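Local coordinates for uncharacterized protein (Bacteroides ovatus CL02T12C04, PDB 6PTM) that probably hydrolyses carrageenan-derived chains from their ends, as an exo-carrageenase of glycoside hydrolase family 42, at residues A[293-298]-A[302-307]; A[176-179]-A[184-187]. One frame throughout, in Å; residues are numbered along the deposited sequence.

Interaction 1 (A[293-298]-A[302-307]); sequences EPHWNC and TWASAP
Asn-297 and Ser-305 bring their backbones together where the loop between strand 288-292, fourth of the (β/α)8 barrel, and helix 310-324 carries 302-307 back against 293-298; the returning segment contains a type II beta turn from Thr-302 to Ser-305. The tight part is gathered round Asn-297. Its ND2 donates to Trp-303 O at 2.9 Å, with the acceptor near the plane of the amide, while Ala-306 N donates to Asn-297 O at 3.0 Å. The same oxygen also takes a CA-H...O contact from Ser-305 CA. Beyond the two segments, the Asp-406 carboxylate accepts the backbone N-H of Cys-298. The solvent side, where Trp-303 is exposed, is held by ring contact rather than by direct hydrogen bonds. With CG anti to the backbone N (chi1 163°), the indole reaches back until CH2 lies 3.4 Å from His-295 CE1. The two rings meet obliquely, their planes 44° apart, and Ala-304 CB sits over the centre of one indole face. Putting an alanine at His-295 would probably leave Trp-303 freer to turn and strip a bridging water of one of its partners. That water joins His-295 ND1 to the loop backbone, accepting from Asn-297 N at 3.0 Å and donating to Ala-304 O.

Interaction 2 (A[176-179]-A[184-187]); sequences TWKP and YIEY
Lys-178 reaches across to Tyr-184 and ties the loop that leaves the first barrel strand, 168-175, to the short helix 182-185 that follows it. This is a local strand-to-helix connection, secured by a side chain rather than by backbone pairing. The lysine sets out with CG anti to its own N (chi1 -174°), runs extended past CB of Tyr-184, with CD 3.8 Å from that atom, and then bends at chi3 (70°). The bend delivers NZ to the carbonyl, where it donates to Tyr-184 O at 3.0 Å from well above the carbonyl plane. Beyond the two segments NZ also bonds to His-188 O and Gly-189 O and forms a salt bridge with Asp-174. Next in sequence, Pro-179 meets the phenol itself. Its CD packs 3.8 Å from Tyr-184 CD2, and CG lies at the rim of the ring, in its plane. The carbonyl of Pro-179 approaches the same ring near its plane, its O 3.5 Å from CD2. Trp-509 meets the tyrosine ring at an angle, and Tyr-84 of helix 69-90 hydrogen-bonds its hydroxyl. The chemistry is that of a buried ammonium: three carbonyls and the Asp-174 carboxylate surround NZ, more acceptors than it has protons, so some must share, and this setting would probably stabilise the protonated lysine that ties the Tyr-184 carbonyl to the loop after strand 168-175.

Interactions 1 and 2 illustrate how loops after different strands of one (β/α)8 barrel are braced by separate, non-touching contacts. Interaction 2 follows the first strand and interaction 1 the fourth. Their centres are 33 Å apart and their nearest atoms about 11 Å. One relies on an asparagine and a bridging water, the other on a lysine ammonium with a carboxylate counterion. Segment 293-298 opens with Glu-293, which itself takes no part in the contact but, by its place at the end of the fourth strand, probably serves as the general acid/base, as in clan GH-A relatives; interaction 1 would then lie just beyond the active site. Interaction 2 instead faces helix 69-90, in the N-terminal helical region.

Interaction 1 (A[293-298]-A[302-307])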
ATOM      1  N   GLU A 293      -2.625  -3.557 -11.411  1.00 15.20           N
ATOM      2  CA  GLU A 293      -3.963  -3.878 -10.827  1.00 15.39           C
ATOM      3  C   GLU A 293      -4.507  -5.146 -11.470  1.00 14.79           C
ATOM      4  O   GLU A 293      -5.588  -5.145 -12.068  1.00 15.46           O
ATOM      5  CB  GLU A 293      -4.966  -2.738 -11.011  1.00 16.05           C
ATOM      6  CG  GLU A 293      -4.569  -1.476 -10.252  1.00 17.41           C
ATOM      7  CD  GLU A 293      -5.719  -0.498 -10.037  1.00 17.99           C
ATOM      8  OE1 GLU A 293      -6.686  -0.556 -10.833  1.00 18.88           O
ATOM      9  OE2 GLU A 293      -5.636   0.301  -9.094  1.00 16.29           O
ATOM     10  N   PRO A 294      -3.738  -6.249 -11.435  1.00 14.59           N
ATOM     11  CA  PRO A 294      -4.241  -7.531 -11.932  1.00 14.70           C
ATOM     12  C   PRO A 294      -5.444  -8.031 -11.117  1.00 14.09           C
ATOM     13  O   PRO A 294      -5.540  -7.763  -9.894  1.00 14.05           O
ATOM     14  CB  PRO A 294      -3.031  -8.462 -11.746  1.00 15.11           C
ATOM     15  CG  PRO A 294      -2.370  -7.879 -10.537  1.00 16.06           C
ATOM     16  CD  PRO A 294      -2.403  -6.384 -10.818  1.00 14.61           C
ATOM     17  N   HIS A 295      -6.362  -8.701 -11.822  1.00 12.75           N
ATOM     18  CA  HIS A 295      -7.489  -9.454 -11.236  1.00 12.84           C
ATOM     19  C   HIS A 295      -8.169 -10.228 -12.357  1.00 12.71           C
ATOM     20  O   HIS A 295      -8.147  -9.747 -13.541  1.00 11.85           O
ATOM     21  CB  HIS A 295      -8.434  -8.560 -10.409  1.00 13.71           C
ATOM     22  CG  HIS A 295      -8.689  -7.186 -10.960  1.00 14.89           C
ATOM     23  ND1 HIS A 295      -9.684  -6.934 -11.867  1.00 15.39           N
ATOM     24  CD2 HIS A 295      -8.135  -5.979 -10.671  1.00 16.29           C
ATOM     25  CE1 HIS A 295      -9.700  -5.648 -12.168  1.00 16.27           C
ATOM     26  NE2 HIS A 295      -8.778  -5.025 -11.428  1.00 15.61           N
ATOM     27  N   TRP A 296      -8.658 -11.404 -11.979  1.00 13.37           N
ATOM     28  CA  TRP A 296      -9.332 -12.399 -12.844  1.00 14.23           C
ATOM     29  C   TRP A 296     -10.683 -12.734 -12.230  1.00 15.63           C
ATOM     30  O   TRP A 296     -10.953 -13.935 -11.968  1.00 15.35           O
ATOM     31  CB  TRP A 296      -8.433 -13.624 -13.021  1.00 14.61           C
ATOM     32  CG  TRP A 296      -7.262 -13.361 -13.922  1.00 14.52           C
ATOM     33  CD1 TRP A 296      -7.188 -13.653 -15.250  1.00 14.23           C
ATOM     34  CD2 TRP A 296      -6.013 -12.727 -13.590  1.00 14.21           C
ATOM     35  NE1 TRP A 296      -5.982 -13.276 -15.762  1.00 14.63           N
ATOM     36  CE2 TRP A 296      -5.225 -12.734 -14.765  1.00 13.98           C
ATOM     37  CE3 TRP A 296      -5.458 -12.231 -12.410  1.00 13.35           C
ATOM     38  CZ2 TRP A 296      -3.942 -12.208 -14.810  1.00 14.20           C
ATOM     39  CZ3 TRP A 296      -4.183 -11.715 -12.447  1.00 14.48           C
ATOM     40  CH2 TRP A 296      -3.438 -11.696 -13.633  1.00 13.04           C
ATOM     41  N   ASN A 297     -11.455 -11.683 -11.923  1.00 15.39           N
ATOM     42  CA  ASN A 297     -12.783 -11.838 -11.290  1.00 16.32           C
ATOM     43  C   ASN A 297     -13.625 -12.766 -12.167  1.00 16.21           C
ATOM     44  O   ASN A 297     -13.564 -12.654 -13.400  1.00 16.70           O
ATOM     45  CB  ASN A 297     -13.523 -10.519 -11.095  1.00 15.01           C
ATOM     46  CG  ASN A 297     -12.794  -9.544 -10.195  1.00 15.80           C
ATOM     47  OD1 ASN A 297     -11.985  -9.953  -9.364  1.00 15.31           O
ATOM     48  ND2 ASN A 297     -13.143  -8.256 -10.289  1.00 13.99           N
ATOM     49  N   CYS A 298     -14.379 -13.650 -11.528  1.00 16.52           N
ATOM     50  CA  CYS A 298     -15.008 -14.813 -12.185  1.00 16.70           C
ATOM     51  C   CYS A 298     -16.386 -15.086 -11.554  1.00 17.32           C
ATOM     52  O   CYS A 298     -16.819 -16.235 -11.585  1.00 18.14           O
ATOM     53  CB  CYS A 298     -14.051 -15.997 -12.088  1.00 15.65           C
ATOM     54  SG  CYS A 298     -13.733 -16.558 -10.395  1.00 15.51           S
ATOM     55  N   THR A 302     -20.609  -9.401 -12.128  1.00 26.81           N
ATOM     56  CA  THR A 302     -19.836  -8.521 -11.230  1.00 25.01           C
ATOM     57  C   THR A 302     -18.799  -7.798 -12.085  1.00 21.38           C
ATOM     58  O   THR A 302     -18.432  -8.304 -13.174  1.00 18.98           O
ATOM     59  CB  THR A 302     -19.208  -9.279 -10.051  1.00 26.13           C
ATOM     60  OG1 THR A 302     -18.200 -10.124 -10.616  1.00 22.68           O
ATOM     61  CG2 THR A 302     -20.233 -10.036  -9.230  1.00 26.42           C
ATOM     62  N   TRP A 303     -18.316  -6.685 -11.549  1.00 21.57           N
ATOM     63  CA  TRP A 303     -17.328  -5.791 -12.195  1.00 21.37           C
ATOM     64  C   TRP A 303     -16.074  -6.587 -12.569  1.00 20.52           C
ATOM     65  O   TRP A 303     -15.553  -7.339 -11.695  1.00 20.52           O
ATOM     66  CB  TRP A 303     -17.017  -4.646 -11.239  1.00 25.51           C
ATOM     67  CG  TRP A 303     -15.771  -3.914 -11.603  1.00 28.04           C
ATOM     68  CD1 TRP A 303     -15.612  -3.015 -12.626  1.00 29.74           C
ATOM     69  CD2 TRP A 303     -14.492  -4.043 -10.954  1.00 27.62           C
ATOM     70  NE1 TRP A 303     -14.314  -2.574 -12.654  1.00 29.49           N
ATOM     71  CE2 TRP A 303     -13.600  -3.191 -11.652  1.00 29.33           C
ATOM     72  CE3 TRP A 303     -14.008  -4.786  -9.866  1.00 28.41           C
ATOM     73  CZ2 TRP A 303     -12.261  -3.070 -11.265  1.00 26.89           C
ATOM     74  CZ3 TRP A 303     -12.680  -4.676  -9.496  1.00 28.35           C
ATOM     75  CH2 TRP A 303     -11.823  -3.822 -10.193  1.00 26.34           C
ATOM     76  N   ALA A 304     -15.623  -6.396 -13.807  1.00 20.09           N
ATOM     77  CA  ALA A 304     -14.378  -6.922 -14.413  1.00 21.12           C
ATOM     78  C   ALA A 304     -14.372  -8.454 -14.373  1.00 20.56           C
ATOM     79  O   ALA A 304     -13.299  -8.998 -14.349  1.00 18.49           O
ATOM     80  CB  ALA A 304     -13.158  -6.354 -13.706  1.00 21.08           C
ATOM     81  N   SER A 305     -15.533  -9.106 -14.350  1.00 22.03           N
ATOM     82  CA  SER A 305     -15.641 -10.584 -14.371  1.00 24.07           C
ATOM     83  C   SER A 305     -15.640 -11.089 -15.818  1.00 22.30           C
ATOM     84  O   SER A 305     -16.096 -10.395 -16.737  1.00 18.90           O
ATOM     85  CB  SER A 305     -16.837 -11.053 -13.580  1.00 25.91           C
ATOM     86  OG  SER A 305     -18.010 -10.411 -14.080  1.00 32.96           O
ATOM     87  N   ALA A 306     -15.078 -12.276 -16.010  1.00 20.69           N
ATOM     88  CA  ALA A 306     -15.134 -13.041 -17.264  1.00 18.89           C
ATOM     89  C   ALA A 306     -14.998 -14.522 -16.919  1.00 17.92           C
ATOM     90  O   ALA A 306     -14.419 -14.890 -15.887  1.00 18.35           O
ATOM     91  CB  ALA A 306     -14.040 -12.589 -18.187  1.00 18.86           C
ATOM     92  N   PRO A 307     -15.513 -15.406 -17.784  1.00 18.28           N
ATOM     93  CA  PRO A 307     -15.275 -16.836 -17.633  1.00 18.37           C
ATOM     94  C   PRO A 307     -13.812 -17.133 -17.950  1.00 16.60           C
ATOM     95  O   PRO A 307     -13.238 -16.453 -18.818  1.00 17.69           O
ATOM     96  CB  PRO A 307     -16.179 -17.489 -18.691  1.00 18.81           C
ATOM     97  CG  PRO A 307     -17.080 -16.347 -19.201  1.00 20.33           C
ATOM     98  CD  PRO A 307     -16.283 -15.085 -19.000  1.00 18.97           C
TER
HETATM   99  O   HOH W   1     -10.984  -9.065 -13.254  1.00 12.66           O

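Interaction 2 (A[176-179]-A[184-187])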
ATOM      1  N   THR A 176       3.326   9.854 -10.783  1.00 18.46           N
ATOM      2  CA  THR A 176       2.935   9.189 -12.043  1.00 21.66           C
ATOM      3  C   THR A 176       2.934  10.210 -13.211  1.00 22.78           C
ATOM      4  O   THR A 176       2.377  11.314 -13.053  1.00 20.05           O
ATOM      5  CB  THR A 176       1.589   8.477 -11.840  1.00 23.68           C
ATOM      6  OG1 THR A 176       1.687   7.709 -10.629  1.00 24.35           O
ATOM      7  CG2 THR A 176       1.251   7.597 -13.031  1.00 25.83           C
ATOM      8  N   TRP A 177       3.628   9.870 -14.304  1.00 23.51           N
ATOM      9  CA  TRP A 177       3.637  10.587 -15.616  1.00 28.42           C
ATOM     10  C   TRP A 177       4.297  11.959 -15.519  1.00 27.38           C
ATOM     11  O   TRP A 177       4.153  12.702 -16.492  1.00 31.05           O
ATOM     12  CB  TRP A 177       2.218  10.767 -16.182  1.00 29.99           C
ATOM     13  CG  TRP A 177       1.518   9.495 -16.537  1.00 36.37           C
ATOM     14  CD1 TRP A 177       2.083   8.274 -16.783  1.00 38.43           C
ATOM     15  CD2 TRP A 177       0.096   9.328 -16.676  1.00 38.39           C
ATOM     16  NE1 TRP A 177       1.098   7.358 -17.067  1.00 39.61           N
ATOM     17  CE2 TRP A 177      -0.128   7.976 -17.014  1.00 39.18           C
ATOM     18  CE3 TRP A 177      -1.002  10.190 -16.575  1.00 44.16           C
ATOM     19  CZ2 TRP A 177      -1.408   7.464 -17.219  1.00 41.69           C
ATOM     20  CZ3 TRP A 177      -2.269   9.680 -16.775  1.00 43.69           C
ATOM     21  CH2 TRP A 177      -2.468   8.334 -17.082  1.00 41.55           C
ATOM     22  N   LYS A 178       4.938  12.313 -14.401  1.00 25.96           N
ATOM     23  CA  LYS A 178       5.643  13.615 -14.250  1.00 25.04           C
ATOM     24  C   LYS A 178       6.690  13.740 -15.351  1.00 24.09           C
ATOM     25  O   LYS A 178       7.534  12.859 -15.537  1.00 21.75           O
ATOM     26  CB  LYS A 178       6.364  13.745 -12.907  1.00 24.05           C
ATOM     27  CG  LYS A 178       6.977  15.117 -12.629  1.00 23.03           C
ATOM     28  CD  LYS A 178       7.817  15.107 -11.385  1.00 23.31           C
ATOM     29  CE  LYS A 178       9.094  14.303 -11.587  1.00 23.63           C
ATOM     30  NZ  LYS A 178       9.830  14.142 -10.315  1.00 21.60           N
ATOM     31  N   PRO A 179       6.702  14.857 -16.106  1.00 23.70           N
ATOM     32  CA  PRO A 179       7.751  15.046 -17.117  1.00 25.54           C
ATOM     33  C   PRO A 179       9.131  14.992 -16.453  1.00 25.73           C
ATOM     34  O   PRO A 179       9.314  15.590 -15.400  1.00 28.14           O
ATOM     35  CB  PRO A 179       7.438  16.426 -17.710  1.00 24.91           C
ATOM     36  CG  PRO A 179       5.940  16.565 -17.473  1.00 24.52           C
ATOM     37  CD  PRO A 179       5.708  15.943 -16.105  1.00 24.15           C
ATOM     38  N   TYR A 184      11.687  19.570 -12.580  1.00 23.01           N
ATOM     39  CA  TYR A 184      10.762  18.665 -11.841  1.00 23.55           C
ATOM     40  C   TYR A 184      11.525  17.553 -11.088  1.00 23.58           C
ATOM     41  O   TYR A 184      10.922  16.946 -10.204  1.00 20.61           O
ATOM     42  CB  TYR A 184       9.722  18.076 -12.801  1.00 25.88           C
ATOM     43  CG  TYR A 184       8.771  19.054 -13.467  1.00 25.51           C
ATOM     44  CD1 TYR A 184       8.728  20.400 -13.141  1.00 27.36           C
ATOM     45  CD2 TYR A 184       7.882  18.618 -14.440  1.00 26.59           C
ATOM     46  CE1 TYR A 184       7.862  21.285 -13.782  1.00 27.97           C
ATOM     47  CE2 TYR A 184       7.012  19.479 -15.091  1.00 25.63           C
ATOM     48  CZ  TYR A 184       7.005  20.828 -14.770  1.00 26.55           C
ATOM     49  OH  TYR A 184       6.140  21.680 -15.390  1.00 24.77           O
ATOM     50  N   ILE A 185      12.797  17.274 -11.406  1.00 20.59           N
ATOM     51  CA  ILE A 185      13.546  16.141 -10.782  1.00 21.55           C
ATOM     52  C   ILE A 185      14.523  16.663  -9.718  1.00 20.93           C
ATOM     53  O   ILE A 185      15.076  15.820  -8.997  1.00 22.77           O
ATOM     54  CB  ILE A 185      14.244  15.246 -11.836  1.00 22.60           C
ATOM     55  CG1 ILE A 185      15.335  16.009 -12.590  1.00 24.23           C
ATOM     56  CG2 ILE A 185      13.222  14.611 -12.767  1.00 21.43           C
ATOM     57  CD1 ILE A 185      16.168  15.156 -13.518  1.00 26.56           C
ATOM     58  N   GLU A 186      14.755  17.982  -9.626  1.00 21.88           N
ATOM     59  CA  GLU A 186      15.632  18.571  -8.580  1.00 21.98           C
ATOM     60  C   GLU A 186      15.016  18.344  -7.197  1.00 19.42           C
ATOM     61  O   GLU A 186      15.745  17.878  -6.310  1.00 18.32           O
ATOM     62  CB  GLU A 186      15.873  20.051  -8.812  1.00 23.95           C
ATOM     63  CG  GLU A 186      16.976  20.252  -9.808  1.00 30.53           C
ATOM     64  CD  GLU A 186      17.272  21.694 -10.174  1.00 30.34           C
ATOM     65  OE1 GLU A 186      16.504  22.589  -9.764  1.00 30.72           O
ATOM     66  OE2 GLU A 186      18.295  21.897 -10.853  1.00 36.70           O
ATOM     67  N   TYR A 187      13.721  18.596  -7.029  1.00 18.64           N
ATOM     68  CA  TYR A 187      13.088  18.496  -5.686  1.00 19.29           C
ATOM     69  C   TYR A 187      11.944  17.481  -5.623  1.00 17.82           C
ATOM     70  O   TYR A 187      11.598  17.106  -4.488  1.00 16.90           O
ATOM     71  CB  TYR A 187      12.630  19.880  -5.239  1.00 19.65           C
ATOM     72  CG  TYR A 187      13.770  20.863  -5.178  1.00 21.15           C
ATOM     73  CD1 TYR A 187      14.620  20.892  -4.088  1.00 20.26           C
ATOM     74  CD2 TYR A 187      14.025  21.745  -6.215  1.00 20.46           C
ATOM     75  CE1 TYR A 187      15.686  21.772  -4.020  1.00 21.44           C
ATOM     76  CE2 TYR A 187      15.057  22.661  -6.141  1.00 21.28           C
ATOM     77  CZ  TYR A 187      15.898  22.670  -5.045  1.00 23.65           C
ATOM     78  OH  TYR A 187      16.945  23.544  -4.940  1.00 23.43           O
TER